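Local coordinates for glycosyl hydrolases family 2, sugar binding domain protein (Bacteroides uniformis str. 3978 T3 ii, PDB 6D1P), which probably hydrolyses O-glycosidic bonds as a beta-glucuronidase of glycoside hydrolase family 2 in a human gut bacterium, at residues A[463-468]-A[476-481]; A[306-311]-A[459-464]; A[31-36]-A[66-71]. All coordinates share one frame; numbering follows the deposited sequence.

Contact 1. Residues A[463-468]-A[476-481]. With SCN (thiocyanate ion), chain I.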
loop_
_atom_site.group_PDB
_atom_site.type_symbol
_atom_site.label_atom_id
_atom_site.label_comp_id
_atom_site.label_asym_id
_atom_site.label_seq_id
_atom_site.Cartn_x
_atom_site.Cartn_y
_atom_site.Cartn_z
ATOM N N THR A 463 -21.186 22.100 28.108
ATOM C CA THR A 463 -20.496 22.055 26.833
ATOM C C THR A 463 -19.190 22.829 26.919
ATOM O O THR A 463 -19.070 23.809 27.661
ATOM C CB THR A 463 -21.355 22.630 25.705
ATOM O OG1 THR A 463 -21.563 24.023 25.924
ATOM C CG2 THR A 463 -22.691 21.920 25.622
ATOM N N ALA A 464 -18.199 22.359 26.160
ATOM C CA ALA A 464 -16.913 23.026 26.030
ATOM C C ALA A 464 -16.485 23.011 24.560
ATOM O O ALA A 464 -16.988 22.215 23.762
ATOM C CB ALA A 464 -15.847 22.349 26.911
ATOM N N ILE A 465 -15.559 23.917 24.203
ATOM C CA ILE A 465 -14.722 23.776 23.010
ATOM C C ILE A 465 -13.333 24.296 23.346
ATOM O O ILE A 465 -13.108 24.885 24.403
ATOM C CB ILE A 465 -15.260 24.520 21.768
ATOM C CG1 ILE A 465 -15.328 26.030 22.042
ATOM C CG2 ILE A 465 -16.583 23.920 21.295
ATOM C CD1 ILE A 465 -15.833 26.874 20.874
ATOM N N ARG A 466 -12.403 24.088 22.413
ATOM C CA ARG A 466 -11.021 24.534 22.557
ATOM C C ARG A 466 -10.594 25.333 21.330
ATOM O O ARG A 466 -10.763 24.875 20.195
ATOM C CB ARG A 466 -10.050 23.352 22.767
ATOM C CG ARG A 466 -8.623 23.848 23.058
ATOM C CD ARG A 466 -7.543 22.786 23.155
ATOM N NE ARG A 466 -6.249 23.456 23.123
ATOM C CZ ARG A 466 -5.588 23.728 22.004
ATOM N NH1 ARG A 466 -6.091 23.335 20.845
ATOM N NH2 ARG A 466 -4.434 24.380 22.040
ATOM N N ARG A 467 -10.041 26.525 21.567
ATOM C CA ARG A 467 -9.390 27.354 20.552
ATOM C C ARG A 467 -10.329 27.656 19.380
ATOM O O ARG A 467 -10.204 27.107 18.286
ATOM C CB ARG A 467 -8.109 26.700 20.027
ATOM C CG ARG A 467 -7.100 27.713 19.548
ATOM C CD ARG A 467 -6.025 27.103 18.701
ATOM N NE ARG A 467 -6.398 27.135 17.283
ATOM C CZ ARG A 467 -5.529 26.969 16.291
ATOM N NH1 ARG A 467 -4.256 26.760 16.581
ATOM N NH2 ARG A 467 -5.919 27.036 15.014
ATOM N N CYS A 468 -11.273 28.559 19.642
ATOM C CA CYS A 468 -12.064 29.165 18.567
ATOM C C CYS A 468 -12.615 30.470 19.148
ATOM O O CYS A 468 -13.731 30.499 19.668
ATOM C CB CYS A 468 -13.177 28.272 18.063
ATOM S SG CYS A 468 -14.004 29.006 16.599
ATOM N N ASP A 476 -20.587 26.542 27.444
ATOM C CA ASP A 476 -20.492 26.823 28.871
ATOM C C ASP A 476 -19.046 27.063 29.303
ATOM O O ASP A 476 -18.760 28.040 29.997
ATOM C CB ASP A 476 -21.128 25.692 29.662
ATOM C CG ASP A 476 -22.568 25.475 29.276
ATOM O OD1 ASP A 476 -23.348 26.456 29.359
ATOM O OD2 ASP A 476 -22.918 24.341 28.879
ATOM N N VAL A 477 -18.111 26.205 28.878
ATOM C CA VAL A 477 -16.726 26.281 29.325
ATOM C C VAL A 477 -15.797 26.387 28.120
ATOM O O VAL A 477 -15.969 25.684 27.119
ATOM C CB VAL A 477 -16.356 25.071 30.206
ATOM C CG1 VAL A 477 -14.933 25.207 30.690
ATOM C CG2 VAL A 477 -17.313 24.959 31.394
ATOM N N TYR A 478 -14.794 27.252 28.225
ATOM C CA TYR A 478 -13.951 27.575 27.090
ATOM C C TYR A 478 -12.479 27.416 27.438
ATOM O O TYR A 478 -12.047 27.792 28.535
ATOM C CB TYR A 478 -14.188 29.002 26.597
ATOM C CG TYR A 478 -13.310 29.330 25.428
ATOM C CD1 TYR A 478 -13.590 28.805 24.182
ATOM C CD2 TYR A 478 -12.184 30.127 25.571
ATOM C CE1 TYR A 478 -12.786 29.072 23.096
ATOM C CE2 TYR A 478 -11.370 30.409 24.485
ATOM C CZ TYR A 478 -11.683 29.865 23.245
ATOM O OH TYR A 478 -10.910 30.108 22.132
ATOM N N SER A 479 -11.715 26.873 26.487
ATOM C CA SER A 479 -10.265 26.784 26.573
ATOM C C SER A 479 -9.651 27.553 25.416
ATOM O O SER A 479 -9.971 27.260 24.252
ATOM C CB SER A 479 -9.796 25.325 26.528
ATOM O OG SER A 479 -8.382 25.264 26.545
ATOM N N PRO A 480 -8.779 28.522 25.653
ATOM C CA PRO A 480 -8.000 29.083 24.539
ATOM C C PRO A 480 -6.768 28.237 24.306
ATOM O O PRO A 480 -6.683 27.144 24.869
ATOM C CB PRO A 480 -7.644 30.485 25.028
ATOM C CG PRO A 480 -7.518 30.290 26.554
ATOM C CD PRO A 480 -8.543 29.236 26.923
ATOM N N THR A 481 -5.812 28.705 23.508
ATOM C CA THR A 481 -4.564 27.984 23.310
ATOM C C THR A 481 -3.489 28.699 24.114
ATOM O O THR A 481 -3.271 29.891 23.922
ATOM C CB THR A 481 -4.188 27.871 21.820
ATOM O OG1 THR A 481 -2.901 27.255 21.680
ATOM C CG2 THR A 481 -4.153 29.221 21.129
HETATM S S SCN I . 1.358 30.145 23.534
HETATM C C SCN I . 0.289 29.859 22.150
HETATM N N SCN I . -0.384 29.446 21.268
#
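Asp476 OD2 takes a hydrogen bond from the backbone N of Thr463 and a second one from His455 NE2. The first is 2.9 Å from Thr463 N to Asp476 OD2, nearly straight at 169°, and uses the anti lone pair of the carboxylate oxygen. Thr463 replies through its hydroxyl, since Asp476 N gives a hydrogen bond to Thr463 OG1 over 3.1 Å. That hydroxyl has a second partner, His451 ND1.

Beyond this start the two segments pair as parallel strands. Val477 N bonds to Thr463 O, and Ser479 N meets Ile465 O in the carbonyl plane. The return bond from Ile465 N to Val477 O is weak at 3.4 Å. The shortest backbone bond comes at the far end, where Arg467 N reaches Ser479 O at 2.8 Å.

Tyr478 has CG anti to its own N (chi1 180°), which brings the ring beside Ile465 and its hydroxyl to Cys468 N. Ile465 CG1 touches the ring edge, 3.9 Å from Tyr478 CD1. Cys468 N, in the ring plane, donates to Tyr478 OH over 3.0 Å, and the hydroxyl also hydrogen-bonds to Glu469 OE1. Arg466 CG lies 3.8 Å from Ser479 OG, which bonds to Ala511 N. The Arg466 guanidinium makes a salt bridge with Glu428. Arg467 lies beside Thr481, and its NH2 makes a salt bridge with Asp430. Thr481 OG1 makes a weak hydrogen bond to the thiocyanate N.

These are neighbouring strands of the TIM barrel. Strand 420-432 bonds to the other side of strand 462-466, helix 440-457 covers Thr463 and Ile465, and Tyr478 bonds through its backbone to Arg507 and Leu509.

Contact 2. Residues A[306-311]-A[459-464]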
loop_
_atom_site.group_PDB
_atom_site.type_symbol
_atom_site.label_atom_id
_atom_site.label_comp_id
_atom_site.label_asym_id
_atom_site.label_seq_id
_atom_site.Cartn_x
_atom_site.Cartn_y
_atom_site.Cartn_z
ATOM N N ARG A 306 -22.935 12.756 42.175
ATOM C CA ARG A 306 -21.922 13.789 42.304
ATOM C C ARG A 306 -22.537 15.117 41.904
ATOM O O ARG A 306 -23.521 15.172 41.167
ATOM C CB ARG A 306 -20.687 13.482 41.456
ATOM C CG ARG A 306 -21.027 13.002 40.050
ATOM C CD ARG A 306 -20.235 13.753 39.032
ATOM N NE ARG A 306 -20.660 13.467 37.665
ATOM C CZ ARG A 306 -21.784 13.917 37.112
ATOM N NH1 ARG A 306 -22.636 14.649 37.819
ATOM N NH2 ARG A 306 -22.066 13.632 35.850
ATOM N N HIS A 307 -21.947 16.188 42.413
ATOM C CA HIS A 307 -22.419 17.529 42.129
ATOM C C HIS A 307 -21.214 18.360 41.749
ATOM O O HIS A 307 -20.175 18.298 42.419
ATOM C CB HIS A 307 -23.144 18.154 43.337
ATOM C CG HIS A 307 -23.504 19.594 43.143
ATOM N ND1 HIS A 307 -22.567 20.608 43.171
ATOM C CD2 HIS A 307 -24.698 20.190 42.909
ATOM C CE1 HIS A 307 -23.171 21.765 42.961
ATOM N NE2 HIS A 307 -24.463 21.539 42.795
ATOM N N PHE A 308 -21.353 19.139 40.682
ATOM C CA PHE A 308 -20.218 19.906 40.211
ATOM C C PHE A 308 -20.722 21.207 39.624
ATOM O O PHE A 308 -21.887 21.331 39.248
ATOM C CB PHE A 308 -19.374 19.117 39.192
ATOM C CG PHE A 308 -20.067 18.868 37.884
ATOM C CD1 PHE A 308 -19.880 19.730 36.808
ATOM C CD2 PHE A 308 -20.894 17.765 37.720
ATOM C CE1 PHE A 308 -20.507 19.496 35.575
ATOM C CE2 PHE A 308 -21.532 17.526 36.506
ATOM C CZ PHE A 308 -21.331 18.392 35.427
ATOM N N ARG A 309 -19.809 22.168 39.537
ATOM C CA ARG A 309 -20.155 23.543 39.224
ATOM C C ARG A 309 -18.901 24.235 38.720
ATOM O O ARG A 309 -17.839 24.135 39.346
ATOM C CB ARG A 309 -20.729 24.245 40.484
ATOM C CG ARG A 309 -20.733 25.770 40.460
ATOM C CD ARG A 309 -21.536 26.363 41.652
ATOM N NE ARG A 309 -20.798 26.393 42.920
ATOM C CZ ARG A 309 -20.005 27.395 43.287
ATOM N NH1 ARG A 309 -19.851 28.438 42.482
ATOM N NH2 ARG A 309 -19.361 27.354 44.447
ATOM N N PHE A 310 -19.018 24.902 37.582
ATOM C CA PHE A 310 -17.984 25.800 37.097
ATOM C C PHE A 310 -18.406 27.213 37.457
ATOM O O PHE A 310 -19.443 27.693 36.978
ATOM C CB PHE A 310 -17.783 25.659 35.589
ATOM C CG PHE A 310 -17.218 24.329 35.175
ATOM C CD1 PHE A 310 -15.842 24.144 35.092
ATOM C CD2 PHE A 310 -18.055 23.269 34.884
ATOM C CE1 PHE A 310 -15.311 22.922 34.729
ATOM C CE2 PHE A 310 -17.530 22.041 34.502
ATOM C CZ PHE A 310 -16.159 21.867 34.433
ATOM N N GLU A 311 -17.616 27.869 38.309
ATOM C CA GLU A 311 -17.972 29.191 38.809
ATOM C C GLU A 311 -17.579 30.249 37.788
ATOM O O GLU A 311 -16.469 30.222 37.239
ATOM C CB GLU A 311 -17.296 29.466 40.163
ATOM C CG GLU A 311 -17.893 30.645 40.977
ATOM C CD GLU A 311 -17.400 30.704 42.441
ATOM O OE1 GLU A 311 -16.171 30.705 42.697
ATOM O OE2 GLU A 311 -18.254 30.755 43.354
ATOM N N PRO A 459 -29.208 18.177 29.804
ATOM C CA PRO A 459 -29.069 19.421 30.571
ATOM C C PRO A 459 -28.129 19.309 31.756
ATOM O O PRO A 459 -27.714 20.350 32.279
ATOM C CB PRO A 459 -30.502 19.714 31.033
ATOM C CG PRO A 459 -31.365 18.930 30.140
ATOM C CD PRO A 459 -30.593 17.697 29.774
ATOM N N THR A 460 -27.763 18.091 32.190
ATOM C CA THR A 460 -27.003 17.938 33.433
ATOM C C THR A 460 -25.510 18.177 33.264
ATOM O O THR A 460 -24.779 18.097 34.258
ATOM C CB THR A 460 -27.199 16.540 34.059
ATOM O OG1 THR A 460 -26.378 15.571 33.381
ATOM C CG2 THR A 460 -28.666 16.097 34.004
ATOM N N ARG A 461 -25.025 18.460 32.053
ATOM C CA ARG A 461 -23.590 18.611 31.844
ATOM C C ARG A 461 -23.301 19.878 31.061
ATOM O O ARG A 461 -24.188 20.462 30.436
ATOM C CB ARG A 461 -23.009 17.390 31.141
ATOM C CG ARG A 461 -23.092 16.120 31.990
ATOM C CD ARG A 461 -22.299 15.009 31.345
ATOM N NE ARG A 461 -22.280 13.765 32.102
ATOM C CZ ARG A 461 -23.302 12.920 32.170
ATOM N NH1 ARG A 461 -24.447 13.199 31.568
ATOM N NH2 ARG A 461 -23.180 11.799 32.867
ATOM N N SER A 462 -22.049 20.316 31.116
ATOM C CA SER A 462 -21.640 21.527 30.417
ATOM C C SER A 462 -20.975 21.206 29.077
ATOM O O SER A 462 -20.301 20.181 28.922
ATOM C CB SER A 462 -20.693 22.368 31.278
ATOM O OG SER A 462 -21.402 22.925 32.364
ATOM N N THR A 463 -21.186 22.100 28.108
ATOM C CA THR A 463 -20.496 22.055 26.833
ATOM C C THR A 463 -19.190 22.829 26.919
ATOM O O THR A 463 -19.070 23.809 27.661
ATOM C CB THR A 463 -21.355 22.630 25.705
ATOM O OG1 THR A 463 -21.563 24.023 25.924
ATOM C CG2 THR A 463 -22.691 21.920 25.622
ATOM N N ALA A 464 -18.199 22.359 26.160
ATOM C CA ALA A 464 -16.913 23.026 26.030
ATOM C C ALA A 464 -16.485 23.011 24.560
ATOM O O ALA A 464 -16.988 22.215 23.762
ATOM C CB ALA A 464 -15.847 22.349 26.911
HETATM O O HOH W 1 -24.207 15.111 34.879
#
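The guanidinium groups of Arg306 and Arg461 meet with their planes at 90°. Arg461 lies at the edge of the Arg306 group, and the two NH2 atoms, Arg306 NH2 and Arg461 NH2, are 3.7 Å apart. One face of the Arg306 group is covered by Phe308, whose CE2 sits near the rim. A water lies in the plane of the Arg306 group and also over the centre of one face of the Arg461 group. Arg306 NH1 and this water lie in plane at the edge of the Phe308 ring. The water accepts a bond from Arg306 NH2 at 2.8 Å and donates one to Thr460 OG1 at 2.7 Å, so it ties the two segments together. Thr460 OG1 also hydrogen-bonds to Asp458 OD1.

Two like charges this close probably depend on the acceptors around them. Arg461 NH1 forms a salt bridge with Asp458. Its NE bonds to Val420 O, and its NH2 bonds to Arg415 O and His417 O. Arg306 NE bonds to Pro418 O.

Strand 308-310 pairs with strand 316-318 in a beta hairpin that comes just before the first long strand of the TIM barrel, 321-329. Here the hairpin packs against the loop leading into strand 462-466 and its first residue, Ser462.

The chi1 of Phe308, 68°, places CG between N and the carbonyl carbon, and the ring then reaches across to the other segment. Phe308 CZ comes 3.7 Å from Thr460 O, while Arg461 CA lies at the ring edge. Ile421 touches the same side chain. Phe310 CD2 is 4.2 Å from Ser462 OG. Leu422 packs against both Phe310 and Ser462.

Contact 3. Residues A[31-36]-A[66-71]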
loop_
_atom_site.group_PDB
_atom_site.type_symbol
_atom_site.label_atom_id
_atom_site.label_comp_id
_atom_site.label_asym_id
_atom_site.label_seq_id
_atom_site.Cartn_x
_atom_site.Cartn_y
_atom_site.Cartn_z
ATOM N N LEU A 31 -16.034 -11.318 19.127
ATOM C CA LEU A 31 -15.529 -12.053 17.978
ATOM C C LEU A 31 -14.092 -11.610 17.745
ATOM O O LEU A 31 -13.830 -10.640 17.043
ATOM C CB LEU A 31 -16.400 -11.780 16.760
ATOM C CG LEU A 31 -17.901 -11.944 17.011
ATOM C CD1 LEU A 31 -18.682 -11.551 15.800
ATOM C CD2 LEU A 31 -18.221 -13.386 17.392
ATOM N N THR A 32 -13.138 -12.317 18.341
ATOM C CA THR A 32 -11.744 -11.971 18.108
ATOM C C THR A 32 -11.009 -12.937 17.179
ATOM O O THR A 32 -10.026 -12.526 16.552
ATOM C CB THR A 32 -10.986 -11.863 19.444
ATOM O OG1 THR A 32 -10.821 -13.154 20.040
ATOM C CG2 THR A 32 -11.738 -10.960 20.423
ATOM N N GLU A 33 -11.463 -14.182 17.027
ATOM C CA GLU A 33 -10.658 -15.206 16.367
ATOM C C GLU A 33 -11.124 -15.501 14.943
ATOM O O GLU A 33 -12.293 -15.329 14.594
ATOM C CB GLU A 33 -10.670 -16.519 17.155
ATOM C CG GLU A 33 -10.537 -16.381 18.636
ATOM C CD GLU A 33 -9.181 -15.900 19.021
ATOM O OE1 GLU A 33 -8.201 -16.452 18.484
ATOM O OE2 GLU A 33 -9.095 -14.962 19.853
ATOM N N HIS A 34 -10.171 -15.956 14.126
ATOM C CA HIS A 34 -10.438 -16.612 12.847
ATOM C C HIS A 34 -11.025 -15.649 11.825
ATOM O O HIS A 34 -11.946 -15.992 11.082
ATOM C CB HIS A 34 -11.349 -17.828 13.035
ATOM C CG HIS A 34 -10.925 -18.715 14.165
ATOM N ND1 HIS A 34 -11.713 -18.938 15.273
ATOM C CD2 HIS A 34 -9.778 -19.407 14.371
ATOM C CE1 HIS A 34 -11.075 -19.740 16.108
ATOM N NE2 HIS A 34 -9.897 -20.036 15.585
ATOM N N TRP A 35 -10.484 -14.444 11.773
ATOM C CA TRP A 35 -10.849 -13.504 10.730
ATOM C C TRP A 35 -9.781 -13.507 9.645
ATOM O O TRP A 35 -8.609 -13.776 9.899
ATOM C CB TRP A 35 -10.993 -12.091 11.281
ATOM C CG TRP A 35 -12.171 -11.831 12.144
ATOM C CD1 TRP A 35 -12.249 -11.973 13.508
ATOM C CD2 TRP A 35 -13.440 -11.318 11.719
ATOM N NE1 TRP A 35 -13.496 -11.579 13.950
ATOM C CE2 TRP A 35 -14.243 -11.180 12.870
ATOM C CE3 TRP A 35 -13.971 -10.964 10.477
ATOM C CZ2 TRP A 35 -15.543 -10.711 12.815
ATOM C CZ3 TRP A 35 -15.273 -10.490 10.428
ATOM C CH2 TRP A 35 -16.041 -10.365 11.595
ATOM N N GLU A 36 -10.198 -13.200 8.431
ATOM C CA GLU A 36 -9.260 -12.911 7.368
ATOM C C GLU A 36 -9.378 -11.442 6.988
ATOM O O GLU A 36 -10.465 -10.854 7.029
ATOM C CB GLU A 36 -9.515 -13.797 6.157
ATOM C CG GLU A 36 -9.041 -15.223 6.344
ATOM C CD GLU A 36 -9.212 -16.072 5.080
ATOM O OE1 GLU A 36 -10.262 -15.958 4.416
ATOM O OE2 GLU A 36 -8.280 -16.839 4.744
ATOM N N LYS A 66 -4.423 -13.978 7.992
ATOM C CA LYS A 66 -5.130 -14.374 9.204
ATOM C C LYS A 66 -4.792 -13.366 10.281
ATOM O O LYS A 66 -3.616 -13.131 10.564
ATOM C CB LYS A 66 -4.758 -15.788 9.636
ATOM C CG LYS A 66 -5.031 -16.805 8.538
ATOM C CD LYS A 66 -5.135 -18.213 9.094
ATOM C CE LYS A 66 -5.581 -19.190 8.008
ATOM N NZ LYS A 66 -6.826 -18.699 7.343
ATOM N N VAL A 67 -5.815 -12.741 10.849
ATOM C CA VAL A 67 -5.623 -11.743 11.887
ATOM C C VAL A 67 -6.518 -12.077 13.067
ATOM O O VAL A 67 -7.501 -12.816 12.951
ATOM C CB VAL A 67 -5.924 -10.309 11.390
ATOM C CG1 VAL A 67 -4.994 -9.939 10.241
ATOM C CG2 VAL A 67 -7.373 -10.212 10.959
ATOM N N THR A 68 -6.162 -11.497 14.208
ATOM C CA THR A 68 -6.961 -11.527 15.424
ATOM C C THR A 68 -7.434 -10.107 15.732
ATOM O O THR A 68 -6.629 -9.166 15.723
ATOM C CB THR A 68 -6.135 -12.117 16.573
ATOM O OG1 THR A 68 -5.998 -13.532 16.372
ATOM C CG2 THR A 68 -6.766 -11.845 17.953
ATOM N N LEU A 69 -8.757 -9.945 15.960
ATOM C CA LEU A 69 -9.340 -8.655 16.334
ATOM C C LEU A 69 -9.093 -8.347 17.810
ATOM O O LEU A 69 -8.982 -9.259 18.634
ATOM C CB LEU A 69 -10.847 -8.627 16.063
ATOM C CG LEU A 69 -11.240 -8.866 14.594
ATOM C CD1 LEU A 69 -12.637 -8.371 14.285
ATOM C CD2 LEU A 69 -10.231 -8.238 13.651
ATOM N N PRO A 70 -9.009 -7.055 18.178
ATOM C CA PRO A 70 -9.109 -5.894 17.282
ATOM C C PRO A 70 -7.893 -5.726 16.377
ATOM O O PRO A 70 -6.798 -6.187 16.693
ATOM C CB PRO A 70 -9.225 -4.714 18.245
ATOM C CG PRO A 70 -8.566 -5.171 19.481
ATOM C CD PRO A 70 -8.851 -6.648 19.585
ATOM N N HIS A 71 -8.100 -5.042 15.257
ATOM C CA HIS A 71 -7.107 -4.960 14.203
ATOM C C HIS A 71 -7.149 -3.582 13.562
ATOM O O HIS A 71 -8.215 -2.964 13.432
ATOM C CB HIS A 71 -7.351 -6.040 13.161
ATOM C CG HIS A 71 -6.501 -5.891 11.947
ATOM N ND1 HIS A 71 -6.933 -5.225 10.818
ATOM C CD2 HIS A 71 -5.232 -6.290 11.696
ATOM C CE1 HIS A 71 -5.968 -5.239 9.916
ATOM N NE2 HIS A 71 -4.927 -5.877 10.425
#
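Trp35 and Val67 form a hydrogen-bonded antiparallel pair at the edge of a sheet in the N-terminal sugar-binding domain, a beta sandwich. Val67 N donates to Trp35 O over 3.1 Å at 170°. The next pair, Glu36 with Lys66, is non-hydrogen-bonded. There the two side chains lie alongside each other and join by a long salt bridge, 3.5 Å from Glu36 OE2 to Lys66 NZ. The other oxygen, Glu36 OE1, is taken by Arg93.

On the other side of His34, before the strand, Thr32 O accepts a hydrogen bond from Leu69 N, 2.9 Å away on a lone pair. The peptide bond before Pro70 is cis.

The indole NE1 of Trp35 is satisfied within its own segment. It donates to Leu31 O over 3.2 Å, from above the carbonyl plane. Leu69 covers one face of the indole: its CD1 makes a CH-pi contact 3.5 Å from the centroid of the five-membered ring, 20° off the normal. An alanine at Trp35 would remove this face and the NE1 donor, which would probably open a gap beside Leu69 and cost Leu31 O a bond. Nearer the backbone, Val67 CG2 rests 4.1 Å from Trp35 CB.

Contacts 1 and 2 adjoin each other on barrel strand 462-466, where they share Thr463 and Ala464, and their centres lie 14 Å apart. They touch where Val477 CG2 packs on Phe310 CG at 3.8 Å. Contact 2 sits at the N-terminal end of the barrel strand. Contact 1 continues to its C-terminal end, the end at which TIM-barrel enzymes have their active sites. A glycerol about 3 Å from the Arg466 side chain and a thiocyanate near Thr481 lie at that end; both probably come from the crystallisation liquor. Contact 3 is in another domain, with its centre 40 Å from that of contact 1 and 41 Å from that of contact 2.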